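Local coordinates for glycosyl hydrolase family 2, TIM barrel domain protein (Faecalibacterium prausnitzii A2-165, PDB 6ED2) that probably acts as a gut bacterial beta-glucuronidase, hydrolysing glucuronides and so able to reactivate drugs from their conjugates, at residues A[24-29]-A[423-428]; A[97-102]-A[200-205]; A[496-501]-A[516-521]; A[531-536]-A[566-571]. One frame throughout, in Å; residues are numbered along the deposited sequence.

Contact 1. Residues A[24-29]-A[423-428]; sequences MNRSLL and MIDRDK
L28 and R426 bring the two backbones together, their CA atoms 5.1 Å apart, where the irregular N-terminal chain passes the C-terminal part of helix 409-427. Close to that point L28 lays its CD2 methyl 3.9 Å from CB of R426, while the carbonyl O of L28 lies against CG of the same arginine. The polar end of R426 turns off: its NE holds D427 OD1 at 2.7 Å, and its NH2 also reaches the carbonyl O of Y359. The other half of the contact is ionic. R26 sends CG anti to its own backbone N (chi1 170°) and runs on extended to NE, a reach that lets a surface arginine meet the helix. Its NH1 gives a 2.7 Å bond to D425 OD2, on the anti lone pair of that oxygen, and NH2 adds a weak bond to the same atom. The lead-in to the first beta domain is thus fastened to a helix of the TIM barrel that links the parallel strands 373-377 and 433-440. L28 CD1 lies over one face of the R26 guanidinium, toward its rim, and D422 gives NH1 a second carboxylate. D425 OD1 is held by K428 NZ at 2.9 Å, and K428 also pairs with D212. Were D425 an alanine, the link between R26 and K428 would go, and the two cations would probably depend on D422 and D212.

Contact 2. Residues A[97-102]-A[200-205]; sequences TSFFVP and VWLMAL
L202 carries this contact, meeting F99 and the carbonyl of F100. Strand 200-205 begins with V200, whose backbone N bonds to D43 OD1. W201 follows with its indole turned to the other face of the sheet, against L39, Y30 and R113. Next comes L202, with CG anti to the backbone N (chi1 174°), which carries the forked end across to strand 92-101. At 8.2 Å between its CA and that of F99, with no backbone bond between the strands, the meeting is mainly one of side chains. One branch, CD1, touches F99 CD1 at 3.7 Å and lies beside CE1 of that ring. The other branch, CD2, comes 3.5 Å from the carbonyl O of F100. A branched leucine suits the place because its two methyls can serve a ring and a backbone group together. F99 crosses it at about a right angle, and a chi1 of 61°, with CG between the backbone N and the carbonyl carbon, presents the CD1 and CE1 side of the ring. M203 turns back to the W201 side, onto V111 and R113, and A204, on the same side as L202, lies on W105. F100 points the other way, edge-to-face with F153 and packed on R38 of the second subunit. The setting is the jelly-roll beta-sandwich of the family 2 sugar-binding domain: strand 38-51 pairs with both strands, 109-114 borders 200-205, and 152-161 borders 92-101.

Contact 3. Residues A[496-501]-A[516-521]; sequences RYYGWY and HHEMDG
E518 reaches out from helix 508-525 and places its carboxylate where R496 and Y498 can both hold it. Its CG stands anti to the backbone N (chi1 -166°), and the chain beyond stays extended, a length that suits glutamate, since the CA atoms of R496 and E518 are 10.3 Å apart. R496 answers with a chain bent at chi2 (-54°), which turns the side of its guanidinium, NE and NH2, toward the acid. NH2 bonds OE2 at 2.7 Å on the syn lone pair, and NE is shared between OE1 at 3.1 Å and OE2 at 3.0 Å. The two flat groups are tilted by 31°, yet both oxygens lie near the guanidinium plane. Y498 approaches from another direction: its hydroxyl donates to E518 OE1 over 2.6 Å, using the anti lone pair, with that oxygen near the ring plane. Each carboxylate oxygen therefore has two donors here, and OE2 gains another in W522 NE1, which should favour the ionised acid in this buried setting. R496 NH1 is taken by the carbonyl of V474, and the Y498 ring stacks on F515. Y498 lies within a type II beta turn from Y497 to W500, where G499 avoids the clash a CB would make with the carbonyl before it. Such a salt bridge pins a beta-to-alpha loop of the TIM barrel, following strand 492-495, to the helix it leads into.

Contact 4. Residues A[531-536]-A[566-571]; sequences LIFTEY and AVFDHY
F533 and F568 lie almost flat on one another in an offset stack, the strand 531-535 ring against the helix 554-570 ring, with centroids 4.1 Å apart and planes at 14°. F533 can be followed outward from the strand. Its CB meets F568 CZ at 3.7 Å. CG, set by a chi1 of -71° that carries the ring toward the helix, lies 3.4 Å from the same CZ. CD2 comes to 3.3 Å from F568 CE1, an atom that sits over the middle of the F533 ring; CD1 and CE1 of F533 both face it too. CE2 is 3.4 Å from F568 CD1, and at the tip CZ still has F568 CE1 at 3.6 Å. F568 then offers its rim to a second ring: its edge points at the face of Y536, centroids 4.8 Å apart and planes at 77°, with F568 CE2 3.5 Å from Y536 CZ. Phenylalanine suits the place of F568 because it is flat on one side of the cluster and an edge on the other, without a polar atom to house. Without the F533 ring, as with an alanine here, one face of F568 would probably lose its cover and the ring could turn. M519 and R496 also pack on F533, and the hydroxyl of Y536 bonds H565 NE2. Strand 531-535, helix 554-570 and strand 574-580 form a beta-alpha-beta unit of the barrel. With no hydrogen bond across it, the contact depends on dispersion and on the edge-to-face electrostatics of this apolar cluster.

In the fold
Starting at the N terminus, residues 24-29 close the longest loop by meeting 423-428, so that contact 1 ties the opening segment to a helix of the TIM barrel. Contact 2 is nested inside that loop, joining two strands within the sugar-binding domain. Contacts 3 and 4 come later in series, each a short loop within the barrel, and lie on the other side of the chain's centre from contacts 1 and 2. They touch each other: their centres are about 9 Å apart, Y497 OH reaches E535 OE1, and H516 ND1 reaches Y571 OH, probable hydrogen bonds that draw successive strand-helix units together. Contacts 2 and 3, about 53 Å apart between centres, are the widest pair.

Contact 1. Residues A[24-29]-A[423-428]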
# COMPACT_ATOMS: atom_id res chain seq x y z
N MET A 24 41.19 -3.01 -36.49
CA MET A 24 42.34 -3.89 -36.32
C MET A 24 42.77 -4.02 -34.87
O MET A 24 43.41 -5.01 -34.50
CB MET A 24 43.53 -3.38 -37.15
CG MET A 24 43.50 -3.85 -38.58
SD MET A 24 43.45 -5.65 -38.65
CE MET A 24 45.13 -6.10 -38.23
N ASN A 25 42.47 -3.01 -34.04
CA ASN A 25 42.85 -3.02 -32.64
C ASN A 25 41.68 -3.33 -31.72
O ASN A 25 41.70 -2.95 -30.54
CB ASN A 25 43.47 -1.67 -32.25
CG ASN A 25 44.87 -1.48 -32.83
OD1 ASN A 25 45.63 -2.44 -33.00
ND2 ASN A 25 45.22 -0.24 -33.11
N ARG A 26 40.63 -3.97 -32.25
CA ARG A 26 39.48 -4.38 -31.46
C ARG A 26 39.92 -5.03 -30.15
O ARG A 26 40.81 -5.88 -30.14
CB ARG A 26 38.62 -5.36 -32.26
CG ARG A 26 37.52 -6.03 -31.44
CD ARG A 26 36.65 -6.97 -32.29
NE ARG A 26 35.63 -7.67 -31.51
CZ ARG A 26 35.85 -8.79 -30.82
NH1 ARG A 26 34.86 -9.37 -30.14
NH2 ARG A 26 37.07 -9.34 -30.81
N SER A 27 39.33 -4.59 -29.05
CA SER A 27 39.64 -5.18 -27.75
C SER A 27 38.46 -4.94 -26.81
O SER A 27 38.00 -3.81 -26.69
CB SER A 27 40.91 -4.58 -27.15
OG SER A 27 41.16 -5.17 -25.88
N LEU A 28 38.00 -5.99 -26.15
CA LEU A 28 36.89 -5.87 -25.20
C LEU A 28 37.36 -6.03 -23.76
O LEU A 28 36.54 -6.25 -22.86
CB LEU A 28 35.79 -6.88 -25.56
CG LEU A 28 34.98 -6.47 -26.79
CD1 LEU A 28 35.71 -6.80 -28.06
CD2 LEU A 28 33.63 -7.14 -26.80
N LEU A 29 38.66 -5.95 -23.53
CA LEU A 29 39.20 -5.94 -22.17
C LEU A 29 38.66 -4.75 -21.37
O LEU A 29 38.55 -3.63 -21.87
CB LEU A 29 40.72 -5.88 -22.23
CG LEU A 29 41.39 -7.12 -22.83
CD1 LEU A 29 42.91 -6.94 -22.92
CD2 LEU A 29 41.03 -8.35 -22.00
N MET A 423 29.96 -10.77 -26.83
CA MET A 423 29.67 -11.21 -25.47
C MET A 423 30.69 -12.24 -25.00
O MET A 423 31.22 -12.15 -23.88
CB MET A 423 28.26 -11.77 -25.35
CG MET A 423 28.05 -12.40 -23.97
SD MET A 423 26.43 -13.14 -23.69
CE MET A 423 26.55 -14.59 -24.76
N ILE A 424 30.99 -13.23 -25.84
CA ILE A 424 31.91 -14.27 -25.40
C ILE A 424 33.33 -13.73 -25.28
O ILE A 424 34.06 -14.05 -24.34
CB ILE A 424 31.83 -15.50 -26.33
CG1 ILE A 424 30.48 -16.19 -26.13
CG2 ILE A 424 33.01 -16.45 -26.08
CD1 ILE A 424 30.36 -17.52 -26.85
N ASP A 425 33.75 -12.88 -26.23
CA ASP A 425 35.07 -12.25 -26.09
C ASP A 425 35.17 -11.39 -24.83
O ASP A 425 36.20 -11.42 -24.13
CB ASP A 425 35.38 -11.41 -27.34
CG ASP A 425 35.91 -12.27 -28.49
OD1 ASP A 425 36.49 -13.36 -28.21
OD2 ASP A 425 35.73 -11.87 -29.66
N ARG A 426 34.12 -10.64 -24.49
CA ARG A 426 34.17 -9.77 -23.31
C ARG A 426 34.20 -10.59 -22.02
O ARG A 426 34.91 -10.23 -21.07
CB ARG A 426 32.99 -8.81 -23.29
CG ARG A 426 33.12 -7.66 -22.27
CD ARG A 426 31.79 -6.93 -22.12
NE ARG A 426 30.81 -7.81 -21.47
CZ ARG A 426 29.64 -7.41 -20.98
NH1 ARG A 426 29.28 -6.13 -21.03
NH2 ARG A 426 28.83 -8.30 -20.40
N ASP A 427 33.46 -11.70 -21.96
CA ASP A 427 33.14 -12.33 -20.69
C ASP A 427 33.85 -13.65 -20.45
O ASP A 427 33.71 -14.21 -19.37
CB ASP A 427 31.62 -12.52 -20.58
CG ASP A 427 30.89 -11.18 -20.53
OD1 ASP A 427 31.57 -10.15 -20.37
OD2 ASP A 427 29.64 -11.15 -20.69
N LYS A 428 34.66 -14.13 -21.41
CA LYS A 428 35.12 -15.51 -21.32
C LYS A 428 36.07 -15.76 -20.16
O LYS A 428 36.21 -16.91 -19.73
CB LYS A 428 35.81 -15.92 -22.63
CG LYS A 428 37.07 -15.11 -22.95
CD LYS A 428 37.39 -15.11 -24.44
CE LYS A 428 38.50 -14.10 -24.78
NZ LYS A 428 38.62 -13.87 -26.25

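Contact 2. Residues A[97-102]-A[200-205]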
# COMPACT_ATOMS: atom_id res chain seq x y z
N THR A 97 29.76 16.04 -24.38
CA THR A 97 30.58 16.49 -23.27
C THR A 97 31.92 16.95 -23.83
O THR A 97 32.12 17.03 -25.04
CB THR A 97 30.72 15.40 -22.20
OG1 THR A 97 31.41 15.95 -21.07
CG2 THR A 97 31.47 14.17 -22.71
N SER A 98 32.83 17.29 -22.93
CA SER A 98 34.16 17.76 -23.29
C SER A 98 35.16 16.97 -22.48
O SER A 98 34.89 16.59 -21.34
CB SER A 98 34.37 19.26 -22.99
OG SER A 98 33.49 20.04 -23.77
N PHE A 99 36.32 16.73 -23.07
CA PHE A 99 37.35 16.03 -22.33
C PHE A 99 38.69 16.66 -22.67
O PHE A 99 38.89 17.18 -23.77
CB PHE A 99 37.38 14.52 -22.60
CG PHE A 99 37.65 14.15 -24.04
CD1 PHE A 99 38.93 13.83 -24.47
CD2 PHE A 99 36.61 14.08 -24.96
CE1 PHE A 99 39.18 13.47 -25.80
CE2 PHE A 99 36.86 13.71 -26.30
CZ PHE A 99 38.14 13.42 -26.71
N PHE A 100 39.57 16.63 -21.70
CA PHE A 100 40.87 17.24 -21.83
C PHE A 100 41.88 16.15 -22.14
O PHE A 100 41.89 15.11 -21.48
CB PHE A 100 41.28 17.97 -20.55
CG PHE A 100 42.52 18.81 -20.72
CD1 PHE A 100 42.44 20.08 -21.28
CD2 PHE A 100 43.76 18.32 -20.36
CE1 PHE A 100 43.57 20.85 -21.45
CE2 PHE A 100 44.91 19.08 -20.52
CZ PHE A 100 44.81 20.35 -21.06
N VAL A 101 42.73 16.41 -23.12
CA VAL A 101 43.82 15.49 -23.44
C VAL A 101 45.12 16.16 -22.99
O VAL A 101 45.50 17.19 -23.56
CB VAL A 101 43.86 15.15 -24.93
CG1 VAL A 101 45.07 14.28 -25.23
CG2 VAL A 101 42.57 14.46 -25.35
N PRO A 102 45.82 15.62 -22.01
CA PRO A 102 47.06 16.25 -21.55
C PRO A 102 48.11 16.29 -22.65
O PRO A 102 48.16 15.42 -23.53
CB PRO A 102 47.51 15.35 -20.39
CG PRO A 102 46.28 14.58 -19.99
CD PRO A 102 45.45 14.43 -21.22
N VAL A 200 31.81 5.57 -19.26
CA VAL A 200 32.57 6.01 -20.43
C VAL A 200 33.98 6.35 -19.97
O VAL A 200 34.17 6.87 -18.87
CB VAL A 200 31.89 7.23 -21.09
CG1 VAL A 200 32.71 7.75 -22.29
CG2 VAL A 200 30.42 6.90 -21.47
N TRP A 201 34.97 6.03 -20.80
CA TRP A 201 36.36 6.14 -20.37
C TRP A 201 37.22 6.78 -21.44
O TRP A 201 37.04 6.57 -22.64
CB TRP A 201 36.99 4.79 -20.05
CG TRP A 201 36.27 3.95 -19.08
CD1 TRP A 201 35.34 3.00 -19.35
CD2 TRP A 201 36.42 3.97 -17.65
NE1 TRP A 201 34.90 2.41 -18.19
CE2 TRP A 201 35.55 2.98 -17.13
CE3 TRP A 201 37.20 4.72 -16.76
CZ2 TRP A 201 35.45 2.72 -15.76
CZ3 TRP A 201 37.10 4.46 -15.40
CH2 TRP A 201 36.22 3.48 -14.91
N LEU A 202 38.20 7.55 -20.97
CA LEU A 202 39.24 8.11 -21.81
C LEU A 202 40.53 7.40 -21.44
O LEU A 202 40.89 7.33 -20.26
CB LEU A 202 39.36 9.63 -21.60
CG LEU A 202 40.50 10.37 -22.29
CD1 LEU A 202 40.29 10.42 -23.79
CD2 LEU A 202 40.66 11.79 -21.73
N MET A 203 41.20 6.84 -22.44
CA MET A 203 42.35 5.99 -22.22
C MET A 203 43.56 6.51 -22.99
O MET A 203 43.42 7.01 -24.10
CB MET A 203 42.05 4.54 -22.63
CG MET A 203 40.91 3.89 -21.84
SD MET A 203 40.50 2.22 -22.44
CE MET A 203 39.77 2.61 -24.00
N ALA A 204 44.74 6.37 -22.40
CA ALA A 204 46.00 6.50 -23.12
C ALA A 204 46.65 5.13 -23.12
O ALA A 204 46.91 4.57 -22.04
CB ALA A 204 46.91 7.56 -22.49
N LEU A 205 46.85 4.55 -24.31
CA LEU A 205 47.33 3.18 -24.44
C LEU A 205 48.57 3.14 -25.33
O LEU A 205 48.65 3.90 -26.30
CB LEU A 205 46.25 2.28 -25.03
CG LEU A 205 44.87 2.32 -24.36
CD1 LEU A 205 43.86 1.58 -25.20
CD2 LEU A 205 44.95 1.73 -22.97

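Contact 3. Residues A[496-501]-A[516-521]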
# COMPACT_ATOMS: atom_id res chain seq x y z
N ARG A 496 8.30 -21.49 -17.73
CA ARG A 496 6.99 -22.11 -17.57
C ARG A 496 6.16 -21.39 -16.51
O ARG A 496 6.68 -21.01 -15.46
CB ARG A 496 7.12 -23.59 -17.23
CG ARG A 496 7.55 -24.45 -18.42
CD ARG A 496 6.62 -24.24 -19.59
NE ARG A 496 6.98 -25.03 -20.76
CZ ARG A 496 7.79 -24.62 -21.74
NH1 ARG A 496 8.34 -23.41 -21.70
NH2 ARG A 496 8.04 -25.42 -22.76
N TYR A 497 4.87 -21.23 -16.79
CA TYR A 497 3.95 -20.46 -15.97
C TYR A 497 2.65 -21.23 -15.78
O TYR A 497 1.55 -20.67 -15.91
CB TYR A 497 3.68 -19.10 -16.58
CG TYR A 497 4.88 -18.19 -16.53
CD1 TYR A 497 5.23 -17.54 -15.34
CD2 TYR A 497 5.68 -17.99 -17.65
CE1 TYR A 497 6.33 -16.70 -15.28
CE2 TYR A 497 6.78 -17.15 -17.61
CZ TYR A 497 7.10 -16.51 -16.42
OH TYR A 497 8.20 -15.68 -16.38
N TYR A 498 2.76 -22.52 -15.48
CA TYR A 498 1.60 -23.34 -15.13
C TYR A 498 1.03 -22.87 -13.80
O TYR A 498 1.66 -23.04 -12.75
CB TYR A 498 2.00 -24.81 -15.07
CG TYR A 498 2.14 -25.46 -16.44
CD1 TYR A 498 1.03 -25.71 -17.23
CD2 TYR A 498 3.40 -25.84 -16.93
CE1 TYR A 498 1.15 -26.32 -18.48
CE2 TYR A 498 3.53 -26.45 -18.16
CZ TYR A 498 2.41 -26.69 -18.93
OH TYR A 498 2.54 -27.30 -20.15
N GLY A 499 -0.15 -22.27 -13.84
CA GLY A 499 -0.76 -21.71 -12.66
C GLY A 499 -0.77 -20.21 -12.64
O GLY A 499 -1.35 -19.62 -11.72
N TRP A 500 -0.15 -19.57 -13.63
CA TRP A 500 -0.30 -18.13 -13.83
C TRP A 500 -0.92 -17.85 -15.20
O TRP A 500 -2.13 -17.62 -15.30
CB TRP A 500 1.04 -17.41 -13.68
CG TRP A 500 0.87 -15.91 -13.73
CD1 TRP A 500 1.30 -15.07 -14.72
CD2 TRP A 500 0.17 -15.10 -12.78
NE1 TRP A 500 0.92 -13.78 -14.43
CE2 TRP A 500 0.23 -13.77 -13.25
CE3 TRP A 500 -0.48 -15.37 -11.57
CZ2 TRP A 500 -0.35 -12.70 -12.54
CZ3 TRP A 500 -1.05 -14.29 -10.86
CH2 TRP A 500 -0.99 -12.99 -11.36
N TYR A 501 -0.11 -17.86 -16.27
CA TYR A 501 -0.67 -17.58 -17.60
C TYR A 501 -1.55 -18.72 -18.10
O TYR A 501 -2.42 -18.48 -18.95
CB TYR A 501 0.44 -17.33 -18.62
CG TYR A 501 1.23 -16.08 -18.36
CD1 TYR A 501 0.60 -14.84 -18.30
CD2 TYR A 501 2.61 -16.13 -18.19
CE1 TYR A 501 1.32 -13.68 -18.07
CE2 TYR A 501 3.34 -14.98 -17.96
CZ TYR A 501 2.70 -13.76 -17.90
OH TYR A 501 3.43 -12.62 -17.66
N HIS A 516 3.04 -31.71 -15.07
CA HIS A 516 3.58 -33.06 -15.07
C HIS A 516 3.46 -33.70 -16.45
O HIS A 516 4.36 -34.43 -16.88
CB HIS A 516 2.85 -33.92 -14.05
CG HIS A 516 3.41 -33.83 -12.68
ND1 HIS A 516 4.69 -34.24 -12.37
CD2 HIS A 516 2.88 -33.37 -11.53
CE1 HIS A 516 4.91 -34.05 -11.08
NE2 HIS A 516 3.83 -33.53 -10.55
N HIS A 517 2.36 -33.45 -17.15
CA HIS A 517 2.19 -34.01 -18.48
C HIS A 517 3.32 -33.54 -19.41
O HIS A 517 3.96 -34.36 -20.07
CB HIS A 517 0.82 -33.63 -19.05
CG HIS A 517 0.59 -34.14 -20.44
ND1 HIS A 517 0.30 -35.47 -20.70
CD2 HIS A 517 0.64 -33.52 -21.64
CE1 HIS A 517 0.15 -35.63 -22.01
NE2 HIS A 517 0.36 -34.47 -22.60
N GLU A 518 3.59 -32.23 -19.45
CA GLU A 518 4.66 -31.74 -20.31
C GLU A 518 6.02 -32.24 -19.85
O GLU A 518 6.88 -32.58 -20.68
CB GLU A 518 4.66 -30.21 -20.39
CG GLU A 518 5.54 -29.69 -21.55
CD GLU A 518 5.80 -28.18 -21.54
OE1 GLU A 518 4.97 -27.43 -20.97
OE2 GLU A 518 6.82 -27.73 -22.12
N MET A 519 6.26 -32.30 -18.54
CA MET A 519 7.55 -32.76 -18.07
C MET A 519 7.81 -34.21 -18.47
O MET A 519 8.96 -34.58 -18.75
CB MET A 519 7.66 -32.61 -16.55
CG MET A 519 7.67 -31.15 -16.08
SD MET A 519 8.81 -30.12 -17.04
CE MET A 519 10.36 -30.68 -16.38
N ASP A 520 6.76 -35.05 -18.51
CA ASP A 520 6.95 -36.41 -19.00
C ASP A 520 7.43 -36.41 -20.45
O ASP A 520 8.23 -37.26 -20.83
CB ASP A 520 5.66 -37.23 -18.88
CG ASP A 520 5.19 -37.39 -17.42
OD1 ASP A 520 6.04 -37.37 -16.48
OD2 ASP A 520 3.96 -37.55 -17.21
N GLY A 521 6.96 -35.45 -21.25
CA GLY A 521 7.50 -35.27 -22.60
C GLY A 521 8.97 -34.89 -22.60
O GLY A 521 9.77 -35.47 -23.33

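Contact 4. Residues A[531-536]-A[566-571]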
# COMPACT_ATOMS: atom_id res chain seq x y z
N LEU A 531 18.02 -30.35 -17.26
CA LEU A 531 17.03 -29.33 -17.54
C LEU A 531 17.00 -28.38 -16.35
O LEU A 531 17.11 -28.81 -15.19
CB LEU A 531 15.65 -29.95 -17.78
CG LEU A 531 14.51 -29.04 -18.25
CD1 LEU A 531 13.56 -29.79 -19.24
CD2 LEU A 531 13.74 -28.49 -17.05
N ILE A 532 16.88 -27.08 -16.63
CA ILE A 532 16.68 -26.09 -15.59
C ILE A 532 15.49 -25.24 -15.98
O ILE A 532 15.08 -25.17 -17.15
CB ILE A 532 17.90 -25.19 -15.36
CG1 ILE A 532 18.07 -24.19 -16.50
CG2 ILE A 532 19.15 -26.00 -15.15
CD1 ILE A 532 19.15 -23.16 -16.19
N PHE A 533 14.92 -24.58 -14.97
CA PHE A 533 13.89 -23.58 -15.20
C PHE A 533 14.52 -22.20 -15.11
O PHE A 533 15.22 -21.89 -14.14
CB PHE A 533 12.74 -23.77 -14.22
CG PHE A 533 11.92 -25.00 -14.53
CD1 PHE A 533 10.81 -24.92 -15.35
CD2 PHE A 533 12.30 -26.24 -14.04
CE1 PHE A 533 10.08 -26.06 -15.66
CE2 PHE A 533 11.57 -27.39 -14.33
CZ PHE A 533 10.47 -27.30 -15.15
N THR A 534 14.32 -21.41 -16.14
CA THR A 534 14.86 -20.07 -16.17
C THR A 534 13.80 -19.00 -15.95
O THR A 534 14.15 -17.84 -15.74
CB THR A 534 15.59 -19.81 -17.50
OG1 THR A 534 14.83 -20.40 -18.57
CG2 THR A 534 16.98 -20.43 -17.46
N GLU A 535 12.51 -19.35 -16.01
CA GLU A 535 11.45 -18.45 -15.58
C GLU A 535 10.30 -19.25 -15.02
O GLU A 535 10.01 -20.36 -15.48
CB GLU A 535 10.92 -17.55 -16.70
CG GLU A 535 11.95 -16.59 -17.23
CD GLU A 535 11.38 -15.58 -18.15
OE1 GLU A 535 10.15 -15.36 -18.10
OE2 GLU A 535 12.18 -14.99 -18.91
N TYR A 536 9.63 -18.65 -14.04
CA TYR A 536 8.39 -19.07 -13.40
C TYR A 536 8.11 -18.08 -12.27
O TYR A 536 9.02 -17.41 -11.77
CB TYR A 536 8.46 -20.51 -12.88
CG TYR A 536 9.41 -20.77 -11.73
CD1 TYR A 536 8.92 -20.98 -10.44
CD2 TYR A 536 10.79 -20.84 -11.92
CE1 TYR A 536 9.77 -21.25 -9.38
CE2 TYR A 536 11.65 -21.12 -10.87
CZ TYR A 536 11.14 -21.32 -9.60
OH TYR A 536 11.97 -21.60 -8.53
N ALA A 566 7.30 -28.68 -6.12
CA ALA A 566 6.99 -30.10 -6.01
C ALA A 566 7.11 -30.78 -7.37
O ALA A 566 7.61 -31.90 -7.47
CB ALA A 566 5.60 -30.29 -5.42
N VAL A 567 6.67 -30.11 -8.44
CA VAL A 567 6.92 -30.62 -9.78
C VAL A 567 8.42 -30.73 -10.04
O VAL A 567 8.92 -31.80 -10.41
CB VAL A 567 6.22 -29.75 -10.83
CG1 VAL A 567 6.53 -30.28 -12.22
CG2 VAL A 567 4.70 -29.74 -10.58
N PHE A 568 9.17 -29.62 -9.83
CA PHE A 568 10.62 -29.64 -10.03
C PHE A 568 11.23 -30.83 -9.34
O PHE A 568 12.03 -31.58 -9.92
CB PHE A 568 11.30 -28.37 -9.46
CG PHE A 568 11.01 -27.08 -10.19
CD1 PHE A 568 10.11 -27.01 -11.25
CD2 PHE A 568 11.62 -25.90 -9.76
CE1 PHE A 568 9.86 -25.81 -11.88
CE2 PHE A 568 11.36 -24.69 -10.38
CZ PHE A 568 10.48 -24.63 -11.44
N ASP A 569 10.89 -31.00 -8.06
CA ASP A 569 11.56 -31.96 -7.20
C ASP A 569 11.24 -33.40 -7.60
O ASP A 569 11.96 -34.32 -7.22
CB ASP A 569 11.20 -31.69 -5.74
CG ASP A 569 11.81 -30.38 -5.22
OD1 ASP A 569 12.72 -29.84 -5.89
OD2 ASP A 569 11.39 -29.89 -4.13
N HIS A 570 10.18 -33.59 -8.38
CA HIS A 570 9.79 -34.92 -8.81
C HIS A 570 10.75 -35.54 -9.83
O HIS A 570 10.81 -36.76 -9.92
CB HIS A 570 8.38 -34.87 -9.40
CG HIS A 570 7.80 -36.21 -9.71
ND1 HIS A 570 7.49 -37.12 -8.73
CD2 HIS A 570 7.50 -36.80 -10.89
CE1 HIS A 570 7.01 -38.22 -9.29
NE2 HIS A 570 7.00 -38.05 -10.60
N TYR A 571 11.49 -34.73 -10.60
CA TYR A 571 12.22 -35.21 -11.77
C TYR A 571 13.73 -35.09 -11.55
O TYR A 571 14.24 -34.00 -11.29
CB TYR A 571 11.81 -34.42 -13.02
CG TYR A 571 10.36 -34.60 -13.39
CD1 TYR A 571 9.96 -35.65 -14.22
CD2 TYR A 571 9.38 -33.74 -12.91
CE1 TYR A 571 8.63 -35.83 -14.56
CE2 TYR A 571 8.04 -33.91 -13.24
CZ TYR A 571 7.67 -34.96 -14.07
OH TYR A 571 6.35 -35.13 -14.41